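Local coordinates for protein Hcp1 family type VI secretion system effector (Salmonella typhimurium, PDB 5XHH) that probably assembles into the stacked rings of the type VI secretion tube and serves as a secreted component or carrier of effectors, at residues 151-155 / 156-160. Residues are numbered along the deposited sequence; the frame is centred on the assembly and turned at random.
Sequences AGYDF and KANKE
A β-hairpin with a four-residue loop, F155 to N158, turns the chain from strand 148-154 into the short C-terminal strand 159-160, with a G1 β bulge where N158 and K159 both face D154. D154 and K159 form the antiparallel hydrogen-bonded pair: D154 N gives a nearly straight bond to K159 O (2.7 Å, 170° at the hydrogen), and K159 N returns a longer one to D154 O (3.1 Å). The left-handed backbone of N158 (phi 57°) is what the first position of a G1 bulge requires.

The D154 carboxylate ties down the turn. With CG anti to the backbone N (chi1 179°), it reaches forward over the loop, where D154 OD1 accepts A157 N at 2.8 Å from well above the carboxylate plane and K156 N through a weaker, bent bond. On the other face of the hairpin the Y153 ring lies over the returning backbone, K159 O sitting 3.3 Å above its plane near the rim, while Y153 OH comes 3.6 Å from N158 CB. The ring's CD2 in turn points into the centre of one face of the F155 ring. Farther along, two waters link E160 OE2 to the N and O of G152.

F155 packs on V132 and on V51 and V53 of strand 51-61; K156 NZ forms a salt bridge with D103, and N158 OD1 bonds K50. Strand 148-154 pairs with strand 131-137, leaving 159-160 as the outermost strand of this sheet within the chain.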
loop_
_atom_site.group_PDB
_atom_site.type_symbol
_atom_site.label_atom_id
_atom_site.label_comp_id
_atom_site.label_asym_id
_atom_site.label_seq_id
_atom_site.Cartn_x
_atom_site.Cartn_y
_atom_site.Cartn_z
ATOM N N ALA A 151 -8.161 14.204 -1.535
ATOM C CA ALA A 151 -6.990 15.057 -1.449
ATOM C C ALA A 151 -5.780 14.222 -1.831
ATOM O O ALA A 151 -5.714 13.040 -1.503
ATOM C CB ALA A 151 -6.810 15.631 -0.041
ATOM N N GLY A 152 -4.832 14.835 -2.513
ATOM C CA GLY A 152 -3.676 14.096 -2.966
ATOM C C GLY A 152 -2.484 15.009 -3.079
ATOM O O GLY A 152 -2.619 16.233 -3.175
ATOM N N TYR A 153 -1.305 14.392 -3.082
ATOM C CA TYR A 153 -0.083 15.163 -3.192
ATOM C C TYR A 153 0.993 14.330 -3.875
ATOM O O TYR A 153 1.096 13.104 -3.682
ATOM C CB TYR A 153 0.384 15.644 -1.807
ATOM C CG TYR A 153 1.411 16.761 -1.794
ATOM C CD1 TYR A 153 1.025 18.099 -1.894
ATOM C CD2 TYR A 153 2.761 16.484 -1.642
ATOM C CE1 TYR A 153 1.967 19.125 -1.862
ATOM C CE2 TYR A 153 3.705 17.500 -1.607
ATOM C CZ TYR A 153 3.302 18.817 -1.714
ATOM O OH TYR A 153 4.248 19.823 -1.672
ATOM N N ASP A 154 1.809 15.041 -4.655
ATOM C CA ASP A 154 2.964 14.515 -5.378
ATOM C C ASP A 154 4.208 14.994 -4.643
ATOM O O ASP A 154 4.505 16.189 -4.641
ATOM C CB ASP A 154 2.937 15.022 -6.822
ATOM C CG ASP A 154 4.117 14.552 -7.657
ATOM O OD1 ASP A 154 5.231 14.344 -7.135
ATOM O OD2 ASP A 154 3.906 14.404 -8.874
ATOM N N PHE A 155 4.940 14.069 -4.029
ATOM C CA PHE A 155 6.108 14.461 -3.252
ATOM C C PHE A 155 7.362 14.602 -4.091
ATOM O O PHE A 155 8.361 15.117 -3.584
ATOM C CB PHE A 155 6.355 13.463 -2.119
ATOM C CG PHE A 155 5.256 13.448 -1.095
ATOM C CD1 PHE A 155 5.274 14.325 -0.026
ATOM C CD2 PHE A 155 4.186 12.582 -1.226
ATOM C CE1 PHE A 155 4.246 14.324 0.905
ATOM C CE2 PHE A 155 3.169 12.574 -0.304
ATOM C CZ PHE A 155 3.195 13.443 0.760
ATOM N N LYS A 156 7.343 14.159 -5.352
ATOM C CA LYS A 156 8.487 14.397 -6.225
ATOM C C LYS A 156 8.454 15.816 -6.769
ATOM O O LYS A 156 9.453 16.536 -6.711
ATOM C CB LYS A 156 8.499 13.379 -7.364
ATOM C CG LYS A 156 9.795 13.324 -8.141
ATOM C CD LYS A 156 10.089 11.900 -8.619
ATOM C CE LYS A 156 9.177 11.479 -9.765
ATOM N NZ LYS A 156 9.453 10.080 -10.238
ATOM N N ALA A 157 7.299 16.235 -7.283
ATOM C CA ALA A 157 7.112 17.598 -7.749
ATOM C C ALA A 157 6.797 18.575 -6.619
ATOM O O ALA A 157 6.905 19.788 -6.823
ATOM C CB ALA A 157 5.994 17.635 -8.789
ATOM N N ASN A 158 6.420 18.081 -5.438
ATOM C CA ASN A 158 5.976 18.919 -4.322
ATOM C C ASN A 158 4.791 19.796 -4.742
ATOM O O ASN A 158 4.857 21.025 -4.809
ATOM C CB ASN A 158 7.141 19.751 -3.769
ATOM C CG ASN A 158 8.125 18.909 -2.980
ATOM O OD1 ASN A 158 9.282 18.746 -3.377
ATOM N ND2 ASN A 158 7.667 18.361 -1.856
ATOM N N LYS A 159 3.682 19.112 -4.996
ATOM C CA LYS A 159 2.506 19.735 -5.578
ATOM C C LYS A 159 1.277 18.898 -5.254
ATOM O O LYS A 159 1.355 17.667 -5.207
ATOM C CB LYS A 159 2.689 19.873 -7.094
ATOM C CG LYS A 159 1.438 20.193 -7.841
ATOM C CD LYS A 159 1.712 20.783 -9.201
ATOM C CE LYS A 159 1.209 22.218 -9.243
ATOM N NZ LYS A 159 1.200 22.756 -10.621
ATOM N N GLU A 160 0.147 19.569 -5.035
ATOM C CA GLU A 160 -1.127 18.876 -4.907
ATOM C C GLU A 160 -1.543 18.269 -6.244
ATOM O O GLU A 160 -1.187 18.769 -7.309
ATOM C CB GLU A 160 -2.197 19.842 -4.407
ATOM C CG GLU A 160 -3.543 19.219 -4.144
ATOM C CD GLU A 160 -4.475 20.149 -3.386
ATOM O OE1 GLU A 160 -4.304 21.384 -3.474
ATOM O OE2 GLU A 160 -5.365 19.635 -2.677
HETATM O O HOH W 1 -3.694 17.581 -0.809
HETATM O O HOH W 2 -6.229 17.240 -4.070
#